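Local structure of L-lysine 6-oxidase (3WEU) at residues Thr648-His652 / Glu653-Phe657; Ser248-Phe251 / Ala252-Ile255; Gly615-Ser618 / Tyr619-Val623. The protein oxidises the epsilon-amino group of L-lysine with a cysteine tryptophylquinone cofactor, and the hydrogen peroxide released makes it antibacterial. One frame throughout, in Å; residues are numbered along the deposited sequence.

Interaction 1: Thr648-His652 / Glu653-Phe657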
ATOM      1  N   THR A 648      28.274  15.565  13.131  1.00 14.20           N
ATOM      2  CA  THR A 648      28.211  15.712  14.597  1.00 14.49           C
ATOM      3  C   THR A 648      26.711  15.541  14.968  1.00 13.67           C
ATOM      4  O   THR A 648      25.816  15.901  14.154  1.00 13.06           O
ATOM      5  CB  THR A 648      28.704  17.130  15.054  1.00 15.37           C
ATOM      6  OG1 THR A 648      27.894  18.173  14.485  1.00 14.60           O
ATOM      7  CG2 THR A 648      30.190  17.390  14.639  1.00 17.20           C
ATOM      8  N   GLU A 649      26.456  15.073  16.190  1.00 12.66           N
ATOM      9  CA  GLU A 649      25.138  15.099  16.794  1.00 14.91           C
ATOM     10  C   GLU A 649      24.071  14.259  16.051  1.00 15.09           C
ATOM     11  O   GLU A 649      22.852  14.459  16.234  1.00 15.43           O
ATOM     12  CB  GLU A 649      24.648  16.524  16.997  1.00 16.14           C
ATOM     13  CG  GLU A 649      25.543  17.358  17.899  1.00 18.05           C
ATOM     14  CD  GLU A 649      24.909  18.690  18.243  1.00 17.25           C
ATOM     15  OE1 GLU A 649      23.902  18.676  19.012  1.00 17.08           O
ATOM     16  OE2 GLU A 649      25.407  19.746  17.735  1.00 17.45           O
ATOM     17  N   ARG A 650      24.514  13.227  15.340  1.00 14.92           N
ATOM     18  CA  ARG A 650      23.542  12.283  14.715  1.00 14.22           C
ATOM     19  C   ARG A 650      22.922  11.471  15.831  1.00 14.42           C
ATOM     20  O   ARG A 650      23.617  11.112  16.761  1.00 15.39           O
ATOM     21  CB  ARG A 650      24.251  11.334  13.732  1.00 15.41           C
ATOM     22  CG  ARG A 650      23.283  10.758  12.704  1.00 15.39           C
ATOM     23  CD  ARG A 650      23.892   9.754  11.758  1.00 15.71           C
ATOM     24  NE  ARG A 650      23.182   9.731  10.477  1.00 16.41           N
ATOM     25  CZ  ARG A 650      22.469   8.713   9.972  1.00 15.93           C
ATOM     26  NH1 ARG A 650      22.383   7.534  10.555  1.00 16.57           N
ATOM     27  NH2 ARG A 650      21.857   8.889   8.829  1.00 17.19           N
ATOM     28  N   ASN A 651      21.632  11.157  15.765  1.00 16.79           N
ATOM     29  CA  ASN A 651      20.980  10.342  16.839  1.00 16.94           C
ATOM     30  C   ASN A 651      21.128   8.877  16.436  1.00 16.27           C
ATOM     31  O   ASN A 651      20.176   8.212  15.902  1.00 17.87           O
ATOM     32  CB  ASN A 651      19.549  10.754  17.037  1.00 17.76           C
ATOM     33  CG  ASN A 651      19.377  12.272  17.287  1.00 21.29           C
ATOM     34  OD1 ASN A 651      20.295  13.004  17.439  1.00 23.90           O
ATOM     35  ND2 ASN A 651      18.172  12.696  17.373  1.00 23.03           N
ATOM     36  N   HIS A 652      22.322   8.383  16.687  1.00 16.59           N
ATOM     37  CA  HIS A 652      22.699   7.069  16.191  1.00 16.54           C
ATOM     38  C   HIS A 652      21.808   5.989  16.799  1.00 19.89           C
ATOM     39  O   HIS A 652      21.543   4.946  16.154  1.00 17.95           O
ATOM     40  CB  HIS A 652      24.132   6.721  16.559  1.00 17.61           C
ATOM     41  CG  HIS A 652      25.140   7.624  15.952  1.00 18.03           C
ATOM     42  ND1 HIS A 652      25.316   7.736  14.594  1.00 18.01           N
ATOM     43  CD2 HIS A 652      26.002   8.504  16.536  1.00 18.26           C
ATOM     44  CE1 HIS A 652      26.280   8.615  14.369  1.00 19.91           C
ATOM     45  NE2 HIS A 652      26.712   9.093  15.532  1.00 18.24           N
ATOM     46  N   GLU A 653      21.301   6.262  18.002  1.00 20.41           N
ATOM     47  CA  GLU A 653      20.494   5.264  18.714  1.00 25.12           C
ATOM     48  C   GLU A 653      19.166   4.931  18.052  1.00 24.62           C
ATOM     49  O   GLU A 653      18.617   3.857  18.286  1.00 23.21           O
ATOM     50  CB  GLU A 653      20.312   5.675  20.179  1.00 29.56           C
ATOM     51  CG  GLU A 653      21.643   5.481  20.915  1.00 39.55           C
ATOM     52  CD  GLU A 653      21.535   5.468  22.476  1.00 54.18           C
ATOM     53  OE1 GLU A 653      20.560   6.004  23.055  1.00 63.11           O
ATOM     54  OE2 GLU A 653      22.437   4.922  23.151  1.00 58.11           O
ATOM     55  N   LEU A 654      18.675   5.837  17.213  1.00 20.60           N
ATOM     56  CA  LEU A 654      17.498   5.587  16.411  1.00 22.60           C
ATOM     57  C   LEU A 654      17.619   4.433  15.438  1.00 21.10           C
ATOM     58  O   LEU A 654      16.631   3.774  15.089  1.00 21.92           O
ATOM     59  CB  LEU A 654      17.114   6.854  15.661  1.00 21.31           C
ATOM     60  CG  LEU A 654      15.886   6.698  14.761  1.00 22.88           C
ATOM     61  CD1 LEU A 654      14.641   6.451  15.597  1.00 25.38           C
ATOM     62  CD2 LEU A 654      15.707   7.948  13.941  1.00 24.60           C
ATOM     63  N   PHE A 655      18.811   4.218  14.927  1.00 18.92           N
ATOM     64  CA  PHE A 655      18.981   3.382  13.762  1.00 18.87           C
ATOM     65  C   PHE A 655      19.401   1.988  14.204  1.00 22.80           C
ATOM     66  O   PHE A 655      20.124   1.835  15.171  1.00 28.52           O
ATOM     67  CB  PHE A 655      20.031   4.006  12.829  1.00 17.90           C
ATOM     68  CG  PHE A 655      19.655   5.336  12.312  1.00 19.17           C
ATOM     69  CD1 PHE A 655      18.820   5.426  11.219  1.00 19.24           C
ATOM     70  CD2 PHE A 655      20.114   6.495  12.885  1.00 18.17           C
ATOM     71  CE1 PHE A 655      18.437   6.647  10.726  1.00 19.62           C
ATOM     72  CE2 PHE A 655      19.693   7.723  12.453  1.00 16.74           C
ATOM     73  CZ  PHE A 655      18.899   7.809  11.314  1.00 17.76           C
ATOM     74  N   ASP A 656      18.921   0.982  13.529  1.00 20.40           N
ATOM     75  CA  ASP A 656      19.474  -0.324  13.613  1.00 21.56           C
ATOM     76  C   ASP A 656      20.444  -0.528  12.496  1.00 20.19           C
ATOM     77  O   ASP A 656      20.507   0.277  11.531  1.00 17.22           O
ATOM     78  CB  ASP A 656      18.367  -1.352  13.421  1.00 26.25           C
ATOM     79  CG  ASP A 656      17.717  -1.773  14.676  1.00 37.43           C
ATOM     80  OD1 ASP A 656      17.606  -0.941  15.663  1.00 37.74           O
ATOM     81  OD2 ASP A 656      17.251  -2.937  14.587  1.00 35.25           O
ATOM     82  N   PHE A 657      21.097  -1.672  12.526  1.00 19.22           N
ATOM     83  CA  PHE A 657      22.165  -1.922  11.616  1.00 22.13           C
ATOM     84  C   PHE A 657      22.279  -3.387  11.340  1.00 23.60           C
ATOM     85  O   PHE A 657      22.204  -4.157  12.262  1.00 23.06           O
ATOM     86  CB  PHE A 657      23.432  -1.408  12.253  1.00 23.53           C
ATOM     87  CG  PHE A 657      24.665  -1.762  11.529  1.00 23.51           C
ATOM     88  CD1 PHE A 657      25.045  -1.016  10.436  1.00 24.61           C
ATOM     89  CD2 PHE A 657      25.483  -2.817  11.960  1.00 25.34           C
ATOM     90  CE1 PHE A 657      26.241  -1.289   9.751  1.00 22.09           C
ATOM     91  CE2 PHE A 657      26.641  -3.117  11.266  1.00 24.75           C
ATOM     92  CZ  PHE A 657      27.016  -2.354  10.147  1.00 25.06           C
TER
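Leu654 N and Phe655 N donate to Asn651 O and His652 O, both at 3.1 Å, two successive i-to-i+3 bonds that wind the chain into a short 3-10 turn just ahead of strand 656-661. An inverse gamma turn centred on Asn651 leads in, closed by a weak bond from His652 N to Arg650 O. The turn brings Phe655 back over Arg650, whose guanidinium lies almost flat on the ring, the planes 20° apart. This is an off-centre cation-pi stack, with Arg650 CZ 4.3 Å from the Phe655 ring centroid. The arginine is stretched out from CG to NE (chi2 -176°), which carries the charged group to the phenyl face, while its NH2 is bound by Tyr612 O and Arg614 O. Leu654 CD2 sits over the opposite face of the ring, so Phe655 is sandwiched between an apolar neighbour and a cation. His652 NE2 is hydrogen-bonded to Glu593 OE2, and Asn651 ND2 to Gly54 O, tying the turn to separate parts of the chain. The nearest approach in the stack is Arg650 NH1 to Phe655 CE2, 3.3 Å, toward the rim of the ring.

Interaction 2: Ser248-Phe251 / Ala252-Ile255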
ATOM      1  N   SER A 248      13.491  24.895   6.987  1.00 15.90           N
ATOM      2  CA  SER A 248      13.845  23.664   7.689  1.00 15.89           C
ATOM      3  C   SER A 248      15.306  23.801   8.168  1.00 15.62           C
ATOM      4  O   SER A 248      15.972  24.798   7.858  1.00 16.06           O
ATOM      5  CB  SER A 248      13.638  22.469   6.772  1.00 18.32           C
ATOM      6  OG  SER A 248      14.422  22.551   5.594  1.00 17.77           O
ATOM      7  N   PRO A 249      15.784  22.903   9.040  1.00 14.60           N
ATOM      8  CA  PRO A 249      17.099  23.180   9.605  1.00 14.69           C
ATOM      9  C   PRO A 249      18.245  23.302   8.585  1.00 13.91           C
ATOM     10  O   PRO A 249      18.195  22.676   7.516  1.00 14.94           O
ATOM     11  CB  PRO A 249      17.335  22.024  10.530  1.00 15.20           C
ATOM     12  CG  PRO A 249      15.946  21.525  10.903  1.00 15.75           C
ATOM     13  CD  PRO A 249      15.205  21.689   9.590  1.00 15.60           C
ATOM     14  N   ASP A 250      19.227  24.133   8.932  1.00 14.86           N
ATOM     15  CA  ASP A 250      20.476  24.220   8.162  1.00 14.92           C
ATOM     16  C   ASP A 250      21.413  23.194   8.776  1.00 15.02           C
ATOM     17  O   ASP A 250      22.057  23.459   9.872  1.00 14.55           O
ATOM     18  CB  ASP A 250      21.064  25.624   8.219  1.00 14.91           C
ATOM     19  CG  ASP A 250      22.299  25.805   7.336  1.00 14.50           C
ATOM     20  OD1 ASP A 250      22.848  24.785   6.819  1.00 14.51           O
ATOM     21  OD2 ASP A 250      22.705  26.980   7.171  1.00 15.06           O
ATOM     22  N   PHE A 251      21.568  22.060   8.073  1.00 14.29           N
ATOM     23  CA  PHE A 251      22.388  20.978   8.630  1.00 14.27           C
ATOM     24  C   PHE A 251      23.894  21.084   8.344  1.00 13.91           C
ATOM     25  O   PHE A 251      24.672  20.239   8.803  1.00 13.84           O
ATOM     26  CB  PHE A 251      21.862  19.601   8.148  1.00 14.59           C
ATOM     27  CG  PHE A 251      20.547  19.193   8.771  1.00 14.70           C
ATOM     28  CD1 PHE A 251      20.523  18.694  10.056  1.00 14.73           C
ATOM     29  CD2 PHE A 251      19.372  19.250   8.068  1.00 14.94           C
ATOM     30  CE1 PHE A 251      19.377  18.251  10.633  1.00 15.41           C
ATOM     31  CE2 PHE A 251      18.178  18.787   8.638  1.00 15.12           C
ATOM     32  CZ  PHE A 251      18.190  18.301   9.917  1.00 15.12           C
ATOM     33  N   ALA A 252      24.306  22.172   7.714  1.00 13.01           N
ATOM     34  CA  ALA A 252      25.708  22.458   7.433  1.00 13.16           C
ATOM     35  C   ALA A 252      25.947  23.916   7.287  1.00 12.34           C
ATOM     36  O   ALA A 252      26.329  24.428   6.200  1.00 10.86           O
ATOM     37  CB  ALA A 252      26.153  21.726   6.174  1.00 12.84           C
ATOM     38  N   PRO A 253      25.780  24.609   8.399  1.00 13.04           N
ATOM     39  CA  PRO A 253      25.690  26.068   8.298  1.00 12.85           C
ATOM     40  C   PRO A 253      26.969  26.757   7.860  1.00 14.52           C
ATOM     41  O   PRO A 253      26.880  27.840   7.262  1.00 14.57           O
ATOM     42  CB  PRO A 253      25.274  26.482   9.714  1.00 12.85           C
ATOM     43  CG  PRO A 253      25.644  25.322  10.568  1.00 13.48           C
ATOM     44  CD  PRO A 253      25.428  24.139   9.744  1.00 13.29           C
ATOM     45  N   GLU A 254      28.141  26.143   8.073  1.00 14.95           N
ATOM     46  CA  GLU A 254      29.376  26.769   7.618  1.00 13.15           C
ATOM     47  C   GLU A 254      29.629  26.612   6.128  1.00 14.41           C
ATOM     48  O   GLU A 254      30.583  27.202   5.620  1.00 14.29           O
ATOM     49  CB  GLU A 254      30.535  26.193   8.365  1.00 13.32           C
ATOM     50  CG  GLU A 254      30.467  26.522   9.833  1.00 14.11           C
ATOM     51  CD  GLU A 254      31.301  25.610  10.739  1.00 14.22           C
ATOM     52  OE1 GLU A 254      32.134  26.117  11.552  1.00 15.01           O
ATOM     53  OE2 GLU A 254      31.103  24.367  10.691  1.00 14.26           O
ATOM     54  N   ILE A 255      28.855  25.786   5.443  1.00 12.70           N
ATOM     55  CA  ILE A 255      29.046  25.529   4.018  1.00 12.42           C
ATOM     56  C   ILE A 255      28.026  26.371   3.248  1.00 14.10           C
ATOM     57  O   ILE A 255      26.835  26.316   3.513  1.00 14.29           O
ATOM     58  CB  ILE A 255      28.862  24.037   3.706  1.00 14.18           C
ATOM     59  CG1 ILE A 255      29.870  23.247   4.577  1.00 14.49           C
ATOM     60  CG2 ILE A 255      29.059  23.765   2.221  1.00 13.27           C
ATOM     61  CD1 ILE A 255      29.997  21.802   4.374  1.00 18.48           C
TER
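Asp250 bends its carboxylate back onto the chain that follows, OD1 accepting from Ala252 N to form an Asx turn that leads straight into a type I beta turn, Ala252 to Ile255. The run begins at Ser248, just after strand 237-247, where the carbonyl oxygen takes a hydrogen bond from Arg13 NE. Pro249 comes next, in a polyproline II conformation, and lays its CB 3.8 Å above the plane of the Phe251 ring, toward the rim. At Asp250, CG stands opposite the backbone N (chi1 -175°), a setting that turns the carboxylate forward along the chain. Ala252 N reaches Asp250 OD1 at 3.1 Å with an N-H...O angle of 156°, approaching from above the carboxylate plane. The second oxygen, Asp250 OD2, rests against the proline, 3.3 Å from Pro253 CA and 3.6 Å from Pro253 CB. On the backbone side the pyrrolidine is met again, Pro253 CD lying 3.4 Å from Asp250 O. Pro253 N has no hydrogen to give Asp250 OD1, whose bond here comes from Ala252 N; the carboxylate meets Pro253 through close CA and CB contacts, not a hydrogen bond. The CB of Phe251 points away from the turn, though it still touches Ala252 N. Beyond it, Ile255 N donates to Ala252 O at 3.0 Å and closes the beta turn. The buried loop joins strand 237-247 to helix 261-272. Phe251 is bonded through its backbone to Ile632 of strand 631-634, and its ring lies nearly parallel to that of Phe513 in helix 510-515, while Glu254 and Ile255 pack on Phe645 of strand 645-648.

Interaction 3: Gly615-Ser618 / Tyr619-Val623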
ATOM      1  N   GLY A 615      19.815   5.008   6.599  1.00 14.85           N
ATOM      2  CA  GLY A 615      18.833   4.581   7.548  1.00 13.86           C
ATOM      3  C   GLY A 615      17.455   5.184   7.365  1.00 16.08           C
ATOM      4  O   GLY A 615      16.466   4.637   7.844  1.00 15.68           O
ATOM      5  N   ILE A 616      17.393   6.340   6.720  1.00 15.53           N
ATOM      6  CA  ILE A 616      16.125   6.972   6.352  1.00 18.60           C
ATOM      7  C   ILE A 616      15.827   6.462   4.975  1.00 18.12           C
ATOM      8  O   ILE A 616      16.268   7.010   3.979  1.00 18.08           O
ATOM      9  CB  ILE A 616      16.206   8.475   6.259  1.00 19.52           C
ATOM     10  CG1 ILE A 616      16.793   9.069   7.496  1.00 25.35           C
ATOM     11  CG2 ILE A 616      14.797   9.088   6.067  1.00 21.03           C
ATOM     12  CD1 ILE A 616      15.903   9.111   8.663  1.00 27.75           C
ATOM     13  N   ASN A 617      15.155   5.332   4.931  1.00 14.50           N
ATOM     14  CA  ASN A 617      15.036   4.547   3.692  1.00 16.56           C
ATOM     15  C   ASN A 617      13.756   4.874   2.872  1.00 16.68           C
ATOM     16  O   ASN A 617      13.592   4.352   1.774  1.00 17.13           O
ATOM     17  CB  ASN A 617      15.084   3.071   4.008  1.00 16.77           C
ATOM     18  CG  ASN A 617      16.504   2.625   4.380  1.00 16.16           C
ATOM     19  OD1 ASN A 617      17.430   2.808   3.575  1.00 18.67           O
ATOM     20  ND2 ASN A 617      16.681   2.030   5.551  1.00 16.43           N
ATOM     21  N   SER A 618      12.913   5.714   3.427  1.00 16.74           N
ATOM     22  CA  SER A 618      11.699   6.116   2.786  1.00 17.17           C
ATOM     23  C   SER A 618      11.369   7.536   3.054  1.00 17.31           C
ATOM     24  O   SER A 618      11.742   8.095   4.070  1.00 18.15           O
ATOM     25  CB  SER A 618      10.491   5.225   3.287  1.00 15.47           C
ATOM     26  OG  SER A 618      10.089   5.611   4.615  1.00 16.04           O
ATOM     27  N   TYR A 619      10.537   8.088   2.170  1.00 18.05           N
ATOM     28  CA  TYR A 619       9.966   9.402   2.339  1.00 19.00           C
ATOM     29  C   TYR A 619       9.263   9.546   3.687  1.00 18.71           C
ATOM     30  O   TYR A 619       9.435  10.529   4.436  1.00 16.94           O
ATOM     31  CB  TYR A 619       8.973   9.620   1.174  1.00 22.46           C
ATOM     32  CG  TYR A 619       8.086  10.789   1.267  1.00 23.71           C
ATOM     33  CD1 TYR A 619       8.484  11.962   1.945  1.00 23.30           C
ATOM     34  CD2 TYR A 619       6.888  10.780   0.608  1.00 25.38           C
ATOM     35  CE1 TYR A 619       7.670  13.074   1.983  1.00 25.11           C
ATOM     36  CE2 TYR A 619       6.065  11.894   0.599  1.00 25.02           C
ATOM     37  CZ  TYR A 619       6.424  13.020   1.314  1.00 26.60           C
ATOM     38  OH  TYR A 619       5.593  14.110   1.351  1.00 27.67           O
ATOM     39  N   SER A 620       8.440   8.562   4.006  1.00 16.76           N
ATOM     40  CA  SER A 620       7.713   8.573   5.259  1.00 17.43           C
ATOM     41  C   SER A 620       8.637   8.601   6.491  1.00 15.23           C
ATOM     42  O   SER A 620       8.370   9.270   7.499  1.00 16.03           O
ATOM     43  CB  SER A 620       6.648   7.379   5.267  1.00 19.89           C
ATOM     44  OG  SER A 620       6.204   7.253   6.580  1.00 28.39           O
ATOM     45  N   GLN A 621       9.761   7.922   6.407  1.00 15.61           N
ATOM     46  CA  GLN A 621      10.694   7.943   7.515  1.00 16.72           C
ATOM     47  C   GLN A 621      11.344   9.304   7.641  1.00 15.47           C
ATOM     48  O   GLN A 621      11.665   9.702   8.756  1.00 15.17           O
ATOM     49  CB  GLN A 621      11.747   6.853   7.339  1.00 16.29           C
ATOM     50  CG  GLN A 621      11.151   5.490   7.592  1.00 18.84           C
ATOM     51  CD  GLN A 621      11.979   4.384   7.002  1.00 19.15           C
ATOM     52  OE1 GLN A 621      13.206   4.514   6.819  1.00 17.44           O
ATOM     53  NE2 GLN A 621      11.342   3.249   6.721  1.00 22.15           N
ATOM     54  N   MET A 622      11.505  10.022   6.526  1.00 16.76           N
ATOM     55  CA  MET A 622      12.064  11.368   6.590  1.00 15.63           C
ATOM     56  C   MET A 622      11.090  12.314   7.235  1.00 16.70           C
ATOM     57  O   MET A 622      11.430  13.173   8.113  1.00 15.99           O
ATOM     58  CB  MET A 622      12.507  11.865   5.238  1.00 16.06           C
ATOM     59  CG  MET A 622      13.240  13.222   5.293  1.00 15.78           C
ATOM     60  SD  MET A 622      14.837  13.160   6.158  1.00 17.21           S
ATOM     61  CE  MET A 622      15.910  12.775   4.779  1.00 16.65           C
ATOM     62  N   VAL A 623       9.823  12.114   6.926  1.00 16.58           N
ATOM     63  CA  VAL A 623       8.809  12.906   7.575  1.00 17.36           C
ATOM     64  C   VAL A 623       8.813  12.774   9.107  1.00 16.64           C
ATOM     65  O   VAL A 623       8.642  13.753   9.817  1.00 19.15           O
ATOM     66  CB  VAL A 623       7.409  12.556   6.988  1.00 16.60           C
ATOM     67  CG1 VAL A 623       6.310  13.254   7.781  1.00 17.85           C
ATOM     68  CG2 VAL A 623       7.332  13.033   5.573  1.00 17.42           C
TER
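Ser618 caps helix 619-625, its OG accepting from Gln621 N at 2.9 Å with an N-H...O angle of 150°. This is an N-cap bond, supplying a partner to a first-turn amide otherwise bonded only weakly within the contact, to Ser618 O. The serine hydroxyl is set between its own N and carbonyl carbon (chi1 75°), which aims it at the helix end. The carbonyl of the same residue starts the helical ladder: Ser618 O takes Met622 N at 3.1 Å, and Gln621 N more weakly. Gln621 returns the grip from the helix side. Its chain is extended beyond CG and runs past Ser618 OG, so that Gln621 OE1 receives Asn617 N at 2.8 Å, the donor standing above the amide plane. A classical capping box would bind Ser618 N; here Gln621 OE1 takes the preceding amide, Asn617 N, so the reciprocal bond is displaced by one residue. Next to these polar bonds, Ile616 CG2 packs on Met622 CB at 3.7 Å, an apolar contact between the incoming loop and the first turn. Gly615, within the loop, has a positive phi (98°), at which a side chain would crowd the carbonyl O before it. Further out, Asn617 ND2 is held by Phe679 O of strand 675-680, Ile616 touches Ile681, and Tyr619, Met622 and Val623 lean on helix 510-515.

Overall arrangement
Interactions 1 and 3 meet directly, their centres 14 Å apart: Phe655 CD1 of the 3-10 turn lies 3.8 Å from Gly615 CA, and Phe655 CE1 4.1 Å from Ile616 CD1. Interaction 2 touches neither; its centre is about 19 Å from each of theirs, with nearest atoms about 7 Å away. Intermediaries bridge these gaps. Phe631 accepts from Thr648 of interaction 1 and meets the Phe251 ring of interaction 2, while Phe513 of helix 510-515 packs against both Phe251 and Met622 of interaction 3. That helix ends just before Cys516, which is cross-linked to Trp581 in the quinone cofactor, so interactions 2 and 3 both pack on the helix that leads into the cofactor cysteine.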